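Local coordinates for protein acyl-ACP thioesterase (Bacteroides thetaiotaomicron, PDB 2ESS) that probably hydrolyses the thioester of fatty acyl chains carried on acyl carrier protein, releasing free fatty acids, and binds calcium, at residues A[209-219]-A[231-240]; A[20-31]-A[67-75]. All coordinates share one frame; numbering follows the deposited sequence.

Interaction 1: A[209-219]-A[231-240]; sequences ESYFGDELSFF and EVKKNGSEVV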
loop_
_atom_site.group_PDB
_atom_site.type_symbol
_atom_site.label_atom_id
_atom_site.label_comp_id
_atom_site.label_asym_id
_atom_site.label_seq_id
_atom_site.Cartn_x
_atom_site.Cartn_y
_atom_site.Cartn_z
ATOM N N GLU A 209 16.536 12.975 3.937
ATOM C CA GLU A 209 15.385 12.940 3.050
ATOM C C GLU A 209 15.814 12.858 1.611
ATOM O O GLU A 209 16.865 13.358 1.249
ATOM C CB GLU A 209 14.499 14.185 3.239
ATOM C CG GLU A 209 13.970 14.373 4.625
ATOM C CD GLU A 209 12.924 13.320 5.076
ATOM O OE1 GLU A 209 12.692 12.311 4.367
ATOM O OE2 GLU A 209 12.321 13.507 6.166
ATOM N N SER A 210 14.971 12.208 0.807
ATOM C CA SER A 210 15.090 12.155 -0.650
ATOM C C SER A 210 13.833 12.757 -1.252
ATOM O O SER A 210 12.753 12.671 -0.662
ATOM C CB SER A 210 15.185 10.707 -1.139
ATOM O OG SER A 210 16.360 10.123 -0.641
ATOM N N TYR A 211 13.990 13.317 -2.442
ATOM C CA TYR A 211 12.931 14.028 -3.137
ATOM C C TYR A 211 12.668 13.391 -4.508
ATOM O O TYR A 211 13.459 12.561 -5.012
ATOM C CB TYR A 211 13.354 15.473 -3.327
ATOM C CG TYR A 211 13.762 16.101 -2.019
ATOM C CD1 TYR A 211 12.818 16.504 -1.105
ATOM C CD2 TYR A 211 15.102 16.236 -1.681
ATOM C CE1 TYR A 211 13.196 17.064 0.128
ATOM C CE2 TYR A 211 15.493 16.789 -0.456
ATOM C CZ TYR A 211 14.536 17.195 0.437
ATOM O OH TYR A 211 14.920 17.742 1.631
ATOM N N PHE A 212 11.579 13.818 -5.117
ATOM C CA PHE A 212 11.218 13.347 -6.448
ATOM C C PHE A 212 12.346 13.611 -7.428
ATOM O O PHE A 212 12.890 14.709 -7.458
ATOM C CB PHE A 212 9.961 14.056 -6.956
ATOM C CG PHE A 212 9.665 13.764 -8.400
ATOM C CD1 PHE A 212 10.254 14.532 -9.421
ATOM C CD2 PHE A 212 8.830 12.724 -8.733
ATOM C CE1 PHE A 212 10.013 14.247 -10.775
ATOM C CE2 PHE A 212 8.571 12.423 -10.067
ATOM C CZ PHE A 212 9.159 13.190 -11.097
ATOM N N GLY A 213 12.670 12.621 -8.254
ATOM C CA GLY A 213 13.757 12.754 -9.206
ATOM C C GLY A 213 15.159 12.421 -8.705
ATOM O O GLY A 213 16.072 12.273 -9.530
ATOM N N ASP A 214 15.355 12.292 -7.385
ATOM C CA ASP A 214 16.660 11.910 -6.858
ATOM C C ASP A 214 17.015 10.470 -7.279
ATOM O O ASP A 214 16.141 9.621 -7.353
ATOM C CB ASP A 214 16.680 12.008 -5.329
ATOM C CG ASP A 214 16.716 13.458 -4.797
ATOM O OD1 ASP A 214 17.041 14.421 -5.550
ATOM O OD2 ASP A 214 16.406 13.618 -3.591
ATOM N N GLU A 215 18.286 10.219 -7.578
ATOM C CA GLU A 215 18.784 8.883 -7.880
ATOM C C GLU A 215 19.226 8.244 -6.578
ATOM O O GLU A 215 20.145 8.701 -5.912
ATOM C CB GLU A 215 19.964 8.947 -8.852
ATOM C CG GLU A 215 20.677 7.600 -9.099
ATOM C CD GLU A 215 22.173 7.772 -9.491
ATOM O OE1 GLU A 215 23.020 8.194 -8.623
ATOM O OE2 GLU A 215 22.493 7.472 -10.674
ATOM N N LEU A 216 18.550 7.181 -6.205
ATOM C CA LEU A 216 18.919 6.429 -5.041
ATOM C C LEU A 216 19.818 5.276 -5.471
ATOM O O LEU A 216 19.497 4.537 -6.394
ATOM C CB LEU A 216 17.668 5.920 -4.388
ATOM C CG LEU A 216 16.687 7.019 -3.950
ATOM C CD1 LEU A 216 15.466 6.351 -3.435
ATOM C CD2 LEU A 216 17.279 7.949 -2.922
ATOM N N SER A 217 20.965 5.152 -4.833
ATOM C CA SER A 217 21.865 4.015 -5.029
ATOM C C SER A 217 21.892 3.173 -3.729
ATOM O O SER A 217 21.758 3.704 -2.613
ATOM C CB SER A 217 23.257 4.468 -5.447
ATOM O OG SER A 217 23.643 5.620 -4.746
ATOM N N PHE A 218 22.046 1.866 -3.920
ATOM C CA PHE A 218 21.918 0.890 -2.860
ATOM C C PHE A 218 23.215 0.145 -2.723
ATOM O O PHE A 218 23.729 -0.365 -3.700
ATOM C CB PHE A 218 20.803 -0.106 -3.174
ATOM C CG PHE A 218 19.445 0.515 -3.213
ATOM C CD1 PHE A 218 19.054 1.295 -4.274
ATOM C CD2 PHE A 218 18.574 0.361 -2.167
ATOM C CE1 PHE A 218 17.816 1.901 -4.289
ATOM C CE2 PHE A 218 17.355 0.940 -2.200
ATOM C CZ PHE A 218 16.979 1.719 -3.267
ATOM N N PHE A 219 23.730 0.092 -1.498
ATOM C CA PHE A 219 24.978 -0.602 -1.193
ATOM C C PHE A 219 24.663 -1.652 -0.160
ATOM O O PHE A 219 23.824 -1.435 0.723
ATOM C CB PHE A 219 25.995 0.362 -0.620
ATOM C CG PHE A 219 26.228 1.539 -1.475
ATOM C CD1 PHE A 219 25.291 2.561 -1.531
ATOM C CD2 PHE A 219 27.379 1.638 -2.238
ATOM C CE1 PHE A 219 25.497 3.661 -2.345
ATOM C CE2 PHE A 219 27.595 2.744 -3.034
ATOM C CZ PHE A 219 26.638 3.750 -3.096
ATOM N N GLU A 231 22.861 0.272 2.799
ATOM C CA GLU A 231 22.901 1.714 2.857
ATOM C C GLU A 231 22.304 2.229 1.559
ATOM O O GLU A 231 22.607 1.701 0.505
ATOM C CB GLU A 231 24.356 2.168 3.022
ATOM C CG GLU A 231 24.558 3.602 3.367
ATOM C CD GLU A 231 26.012 3.889 3.812
ATOM O OE1 GLU A 231 26.902 3.928 2.933
ATOM O OE2 GLU A 231 26.251 4.079 5.037
ATOM N N VAL A 232 21.395 3.204 1.665
ATOM C CA VAL A 232 20.834 3.906 0.529
ATOM C C VAL A 232 21.421 5.324 0.510
ATOM O O VAL A 232 21.419 6.018 1.529
ATOM C CB VAL A 232 19.284 3.994 0.563
ATOM C CG1 VAL A 232 18.750 4.563 -0.764
ATOM C CG2 VAL A 232 18.644 2.619 0.828
ATOM N N LYS A 233 21.944 5.734 -0.638
ATOM C CA LYS A 233 22.481 7.085 -0.823
ATOM C C LYS A 233 21.733 7.822 -1.929
ATOM O O LYS A 233 21.272 7.212 -2.902
ATOM C CB LYS A 233 23.958 7.057 -1.200
ATOM C CG LYS A 233 24.861 6.519 -0.156
ATOM C CD LYS A 233 26.299 6.582 -0.619
ATOM C CE LYS A 233 27.184 5.741 0.264
ATOM N NZ LYS A 233 28.622 5.813 -0.170
ATOM N N LYS A 234 21.622 9.137 -1.795
ATOM C CA LYS A 234 21.061 9.940 -2.871
ATOM C C LYS A 234 22.144 10.717 -3.609
ATOM O O LYS A 234 23.144 11.171 -3.026
ATOM C CB LYS A 234 19.946 10.875 -2.374
ATOM C CG LYS A 234 20.390 12.127 -1.634
ATOM C CD LYS A 234 19.174 12.925 -1.135
ATOM C CE LYS A 234 19.620 14.100 -0.261
ATOM N NZ LYS A 234 18.506 14.982 0.118
ATOM N N ASN A 235 21.919 10.835 -4.908
ATOM C CA ASN A 235 22.777 11.540 -5.819
ATOM C C ASN A 235 24.258 11.263 -5.544
ATOM O O ASN A 235 25.093 12.155 -5.503
ATOM C CB ASN A 235 22.373 13.024 -5.821
ATOM C CG ASN A 235 20.869 13.218 -6.236
ATOM O OD1 ASN A 235 20.347 12.515 -7.131
ATOM N ND2 ASN A 235 20.189 14.154 -5.579
ATOM N N GLY A 236 24.569 9.987 -5.360
ATOM C CA GLY A 236 25.945 9.543 -5.237
ATOM C C GLY A 236 26.461 9.396 -3.819
ATOM O O GLY A 236 26.927 8.326 -3.444
ATOM N N SER A 237 26.327 10.442 -3.012
ATOM C CA SER A 237 27.179 10.602 -1.846
ATOM C C SER A 237 26.493 10.659 -0.482
ATOM O O SER A 237 27.104 10.315 0.527
ATOM C CB SER A 237 27.967 11.908 -2.028
ATOM O OG SER A 237 27.077 13.027 -1.965
ATOM N N GLU A 238 25.250 11.117 -0.434
ATOM C CA GLU A 238 24.624 11.415 0.830
ATOM C C GLU A 238 23.780 10.272 1.301
ATOM O O GLU A 238 22.827 9.911 0.619
ATOM C CB GLU A 238 23.723 12.607 0.681
ATOM C CG GLU A 238 24.276 13.676 -0.175
ATOM C CD GLU A 238 23.228 14.680 -0.484
ATOM O OE1 GLU A 238 22.481 15.044 0.466
ATOM O OE2 GLU A 238 23.156 15.082 -1.665
ATOM N N VAL A 239 24.074 9.737 2.484
ATOM C CA VAL A 239 23.276 8.641 3.017
ATOM C C VAL A 239 21.893 9.118 3.422
ATOM O O VAL A 239 21.759 10.083 4.183
ATOM C CB VAL A 239 23.959 7.941 4.189
ATOM C CG1 VAL A 239 23.038 6.906 4.804
ATOM C CG2 VAL A 239 25.268 7.284 3.720
ATOM N N VAL A 240 20.860 8.447 2.913
ATOM C CA VAL A 240 19.489 8.746 3.338
ATOM C C VAL A 240 18.902 7.722 4.313
ATOM O O VAL A 240 18.089 8.084 5.167
ATOM C CB VAL A 240 18.522 8.994 2.140
ATOM C CG1 VAL A 240 19.017 10.246 1.372
ATOM C CG2 VAL A 240 18.406 7.754 1.224
HETATM O O HOH W 1 18.225 15.717 -2.679
HETATM O O HOH W 2 22.674 7.872 -5.693
#
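Lys233 lays its extended chain over one face of the Phe219 ring, the two side chains crossing at about a right angle. Its CD comes to 3.5 Å from Phe219 CE1, CE makes a CH-pi contact, and NZ adds a cation-pi interaction 4.4 Å from the ring centroid. On the other face of the sheet Phe218 and Val232 lie side by side, with Val232 CG1 over the ring as a CH-pi partner; His184 and Ile185 of helix 178-186 pack on this side. Between these pairs runs the antiparallel hairpin of strands 215-224 and 227-234, where Ser217 and Lys233 form a hydrogen-bonded pair.

At the end of strand 227-234, Lys234 stretches toward the loop ahead of strand 215-224. With CG turned between its backbone N and carbonyl carbon (chi1 77°), the chain passes beside Asp214, and NZ donates to Glu209 O at 2.6 Å. A water bridges NZ to Asp214 OD2, which also takes the backbone N-H of Tyr211 and so braces the type II turn 211-214. Asn235 works with both ends of its amide: OD1 accepts from Glu215 N at 3.1 Å, while ND2 donates to Asp214 OD1 at 3.2 Å from above the carboxylate, the two planes 90° apart. A classic beta bulge follows, with Ser237 and Glu238 together opposite Lys234.

Asp214 thus collects a backbone N-H, an amide and a water, and the ammonium 4.5 Å from its OD2 would probably favour its charged form; Lys234 ties the strand to the backbone of Glu209, whose side chain lies beside the calcium ligand His175.

Interaction 2: A[20-31]-A[67-75]; sequences VDFNGRLTMGVL and IELDEMPYQ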
loop_
_atom_site.group_PDB
_atom_site.type_symbol
_atom_site.label_atom_id
_atom_site.label_comp_id
_atom_site.label_asym_id
_atom_site.label_seq_id
_atom_site.Cartn_x
_atom_site.Cartn_y
_atom_site.Cartn_z
ATOM N N VAL A 20 -0.039 -8.815 0.746
ATOM C CA VAL A 20 0.767 -9.999 1.027
ATOM C C VAL A 20 1.688 -10.336 -0.118
ATOM O O VAL A 20 1.475 -9.889 -1.234
ATOM C CB VAL A 20 -0.100 -11.232 1.381
ATOM C CG1 VAL A 20 -0.962 -10.933 2.618
ATOM C CG2 VAL A 20 -0.878 -11.756 0.120
ATOM N N ASP A 21 2.721 -11.139 0.161
ATOM C CA ASP A 21 3.694 -11.559 -0.845
ATOM C C ASP A 21 3.311 -12.865 -1.517
ATOM O O ASP A 21 2.203 -13.382 -1.304
ATOM C CB ASP A 21 5.113 -11.627 -0.251
ATOM C CG ASP A 21 5.274 -12.699 0.875
ATOM O OD1 ASP A 21 4.468 -13.658 0.967
ATOM O OD2 ASP A 21 6.241 -12.539 1.668
ATOM N N PHE A 22 4.221 -13.390 -2.344
ATOM C CA PHE A 22 3.928 -14.584 -3.102
ATOM C C PHE A 22 3.741 -15.835 -2.242
ATOM O O PHE A 22 3.183 -16.813 -2.736
ATOM C CB PHE A 22 4.950 -14.843 -4.210
ATOM C CG PHE A 22 6.291 -15.258 -3.710
ATOM C CD1 PHE A 22 6.587 -16.602 -3.498
ATOM C CD2 PHE A 22 7.260 -14.305 -3.423
ATOM C CE1 PHE A 22 7.831 -16.993 -3.037
ATOM C CE2 PHE A 22 8.523 -14.699 -2.977
ATOM C CZ PHE A 22 8.807 -16.037 -2.773
ATOM N N ASN A 23 4.166 -15.785 -0.978
ATOM C CA ASN A 23 3.850 -16.878 -0.018
ATOM C C ASN A 23 2.568 -16.601 0.802
ATOM O O ASN A 23 2.227 -17.369 1.701
ATOM C CB ASN A 23 4.991 -17.128 0.953
ATOM C CG ASN A 23 6.264 -17.661 0.285
ATOM O OD1 ASN A 23 6.238 -18.550 -0.558
ATOM N ND2 ASN A 23 7.399 -17.076 0.687
ATOM N N GLY A 24 1.849 -15.540 0.459
ATOM C CA GLY A 24 0.590 -15.173 1.135
ATOM C C GLY A 24 0.754 -14.512 2.495
ATOM O O GLY A 24 -0.183 -14.444 3.251
ATOM N N ARG A 25 1.956 -14.050 2.816
ATOM C CA ARG A 25 2.248 -13.445 4.121
ATOM C C ARG A 25 2.361 -11.965 3.964
ATOM O O ARG A 25 2.887 -11.492 2.964
ATOM C CB ARG A 25 3.603 -13.934 4.647
ATOM C CG ARG A 25 3.709 -15.427 4.809
ATOM C CD ARG A 25 3.007 -15.833 6.049
ATOM N NE ARG A 25 2.743 -17.259 6.087
ATOM C CZ ARG A 25 2.188 -17.883 7.117
ATOM N NH1 ARG A 25 1.886 -17.212 8.212
ATOM N NH2 ARG A 25 1.951 -19.199 7.055
ATOM N N LEU A 26 1.885 -11.256 4.976
ATOM C CA LEU A 26 1.896 -9.797 5.053
ATOM C C LEU A 26 3.304 -9.291 4.755
ATOM O O LEU A 26 4.309 -9.870 5.217
ATOM C CB LEU A 26 1.470 -9.365 6.458
ATOM C CG LEU A 26 0.970 -7.921 6.696
ATOM C CD1 LEU A 26 -0.415 -7.779 6.085
ATOM C CD2 LEU A 26 0.927 -7.600 8.215
ATOM N N THR A 27 3.403 -8.238 3.957
ATOM C CA THR A 27 4.712 -7.774 3.575
ATOM C C THR A 27 5.247 -6.901 4.736
ATOM O O THR A 27 4.470 -6.319 5.504
ATOM C CB THR A 27 4.701 -6.958 2.253
ATOM O OG1 THR A 27 3.940 -5.761 2.445
ATOM C CG2 THR A 27 4.097 -7.781 1.069
HETATM N N MSE A 28 6.565 -6.777 4.800
HETATM C CA MSE A 28 7.225 -5.934 5.795
HETATM C C MSE A 28 6.816 -4.480 5.689
HETATM O O MSE A 28 6.667 -3.801 6.731
HETATM C CB MSE A 28 8.753 -6.002 5.664
HETATM C CG MSE A 28 9.525 -5.430 6.864
HETATM SE SE MSE A 28 9.198 -6.519 8.491
HETATM C CE MSE A 28 9.755 -8.213 7.824
ATOM N N GLY A 29 6.726 -3.985 4.452
ATOM C CA GLY A 29 6.317 -2.622 4.161
ATOM C C GLY A 29 4.927 -2.349 4.720
ATOM O O GLY A 29 4.709 -1.332 5.378
ATOM N N VAL A 30 4.002 -3.282 4.511
ATOM C CA VAL A 30 2.616 -3.105 5.012
ATOM C C VAL A 30 2.567 -3.179 6.515
ATOM O O VAL A 30 1.821 -2.404 7.134
ATOM C CB VAL A 30 1.628 -4.125 4.375
ATOM C CG1 VAL A 30 0.288 -4.111 5.110
ATOM C CG2 VAL A 30 1.466 -3.792 2.885
ATOM N N LEU A 31 3.350 -4.078 7.107
ATOM C CA LEU A 31 3.446 -4.157 8.572
ATOM C C LEU A 31 3.982 -2.852 9.153
ATOM O O LEU A 31 3.423 -2.347 10.100
ATOM C CB LEU A 31 4.333 -5.292 9.042
ATOM C CG LEU A 31 4.496 -5.455 10.555
ATOM C CD1 LEU A 31 3.140 -5.590 11.295
ATOM C CD2 LEU A 31 5.412 -6.651 10.833
ATOM N N ILE A 67 11.916 -4.419 13.836
ATOM C CA ILE A 67 10.810 -5.386 13.813
ATOM C C ILE A 67 11.411 -6.790 13.933
ATOM O O ILE A 67 12.365 -7.149 13.229
ATOM C CB ILE A 67 9.984 -5.290 12.511
ATOM C CG1 ILE A 67 9.451 -3.871 12.291
ATOM C CG2 ILE A 67 8.772 -6.300 12.492
ATOM C CD1 ILE A 67 8.899 -3.622 10.855
ATOM N N GLU A 68 10.912 -7.575 14.868
ATOM C CA GLU A 68 11.381 -8.964 15.011
ATOM C C GLU A 68 10.172 -9.887 15.092
ATOM O O GLU A 68 9.263 -9.652 15.901
ATOM C CB GLU A 68 12.272 -9.122 16.243
ATOM C CG GLU A 68 13.093 -10.406 16.266
ATOM C CD GLU A 68 14.152 -10.423 17.381
ATOM O OE1 GLU A 68 14.392 -11.533 17.898
ATOM O OE2 GLU A 68 14.728 -9.350 17.733
ATOM N N LEU A 69 10.167 -10.915 14.241
ATOM C CA LEU A 69 8.979 -11.763 14.015
ATOM C C LEU A 69 9.297 -13.233 14.104
ATOM O O LEU A 69 10.326 -13.656 13.607
ATOM C CB LEU A 69 8.393 -11.498 12.624
ATOM C CG LEU A 69 7.928 -10.077 12.292
ATOM C CD1 LEU A 69 7.820 -9.935 10.796
ATOM C CD2 LEU A 69 6.621 -9.749 12.992
ATOM N N ASP A 70 8.398 -14.002 14.731
ATOM C CA ASP A 70 8.388 -15.465 14.620
ATOM C C ASP A 70 7.621 -15.908 13.369
ATOM O O ASP A 70 7.934 -16.921 12.756
ATOM C CB ASP A 70 7.679 -16.089 15.819
ATOM C CG ASP A 70 8.501 -16.004 17.097
ATOM O OD1 ASP A 70 9.749 -15.853 17.018
ATOM O OD2 ASP A 70 7.890 -16.100 18.186
ATOM N N GLU A 71 6.581 -15.170 13.029
ATOM C CA GLU A 71 5.818 -15.400 11.810
ATOM C C GLU A 71 5.084 -14.114 11.459
ATOM O O GLU A 71 5.081 -13.165 12.226
ATOM C CB GLU A 71 4.839 -16.558 11.978
ATOM C CG GLU A 71 3.749 -16.302 12.980
HETATM N N MSE A 72 4.506 -14.098 10.276
HETATM C CA MSE A 72 3.823 -12.955 9.692
HETATM C C MSE A 72 2.363 -13.398 9.481
HETATM O O MSE A 72 2.113 -14.533 9.111
HETATM C CB MSE A 72 4.513 -12.718 8.348
HETATM C CG MSE A 72 4.438 -11.405 7.736
HETATM SE SE MSE A 72 4.785 -9.850 8.874
HETATM C CE MSE A 72 6.046 -8.890 7.701
ATOM N N PRO A 73 1.393 -12.507 9.658
ATOM C CA PRO A 73 0.016 -12.928 9.334
ATOM C C PRO A 73 -0.183 -13.415 7.887
ATOM O O PRO A 73 0.465 -12.899 6.974
ATOM C CB PRO A 73 -0.783 -11.643 9.519
ATOM C CG PRO A 73 0.002 -10.807 10.367
ATOM C CD PRO A 73 1.452 -11.134 10.151
ATOM N N TYR A 74 -1.098 -14.354 7.700
ATOM C CA TYR A 74 -1.444 -14.886 6.385
ATOM C C TYR A 74 -2.649 -14.178 5.752
ATOM O O TYR A 74 -3.512 -13.626 6.442
ATOM C CB TYR A 74 -1.707 -16.390 6.500
ATOM C CG TYR A 74 -1.878 -17.117 5.189
ATOM C CD1 TYR A 74 -0.778 -17.577 4.485
ATOM C CD2 TYR A 74 -3.144 -17.363 4.665
ATOM C CE1 TYR A 74 -0.925 -18.271 3.284
ATOM C CE2 TYR A 74 -3.310 -18.046 3.449
ATOM C CZ TYR A 74 -2.187 -18.494 2.762
ATOM O OH TYR A 74 -2.310 -19.175 1.582
ATOM N N GLN A 75 -2.711 -14.213 4.423
ATOM C CA GLN A 75 -3.779 -13.597 3.667
ATOM C C GLN A 75 -5.138 -13.910 4.280
ATOM O O GLN A 75 -5.429 -15.056 4.579
ATOM C CB GLN A 75 -3.745 -14.083 2.212
ATOM C CG GLN A 75 -4.688 -13.337 1.326
ATOM C CD GLN A 75 -4.615 -13.789 -0.121
ATOM O OE1 GLN A 75 -3.983 -13.146 -0.941
ATOM N NE2 GLN A 75 -5.226 -14.914 -0.419
#
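Arg25 bends at chi2 (-78°), which swings its guanidinium back along the 67-75 segment to Met72 O, while selenomethionine Met72 starts with CG opposite its own backbone N (chi1 -157°), against Leu26 CB, and bends beyond CG. That bend brings Met72 CE to 3.6 Å from Met28 N and 3.8 Å from Met28 CE, at the start of helix 28-45. Arg25 NH1 donates to Met72 O at 2.8 Å; the oxygen sits in the guanidinium plane and the C=O points almost straight at the nitrogen. Tyr74 CD1 lies over one face of the same guanidinium, with the two planes 72° apart, so Arg25 NE meets the ring at its edge.

Two backbone bonds flank the Arg25-Tyr74 bridge. Gln75 N donates to Gly24 O at 2.8 Å. Leu26 N donates to Pro73 O at 3.0 Å. Asp21 shapes the preceding type I turn, its OD1 gripped by Asn23 N in an Asx turn and by Arg25 N from the opposite face of the carboxylate. Gly24 closes that turn with positive phi, close against the Tyr74 ring.

This is the N-terminal hotdog domain, in which the long helix 28-45 packs on the sheet, and the contact sits where its first turn meets the end of strand 58-69. Thr27 is the N-cap, its OG1 accepting from Val30 N. Met28, also selenomethionine, slides past Ile67, with SE 3.8 Å from Ile67 CD1, and reaches tip to tip toward Leu69. Leu31 CD2 fits among Ile67 CG2, Leu69 CD2 and Met72 SE, the last at 3.8 Å. Leu26 CD2 rests on Pro73 CG at 4.0 Å. Ile182 and Leu186 of helix 178-186 touch Met28, and Ile172 of the second subunit packs on Tyr74 and Gln75.

How the interactions relate
From the N terminus, interaction 2 comes first: residues 20-31 lead into helix 28-45, and the chain returns along strand 58-69 to 67-75, closing a loop of 35 intervening residues. Interaction 1 follows much later and closes a short loop of 11 residues, essentially the hairpin of strands 215-224 and 227-234. The two loops lie in series, neither nesting nor crossing. Interaction 2 joins helix to sheet in the N-terminal hotdog range; interaction 1 joins strands and a preceding loop in the C-terminal one. Their nearest atoms are about 13 Å apart, but both reach the same antiparallel sheet, and helix 178-186 touches side chains of each.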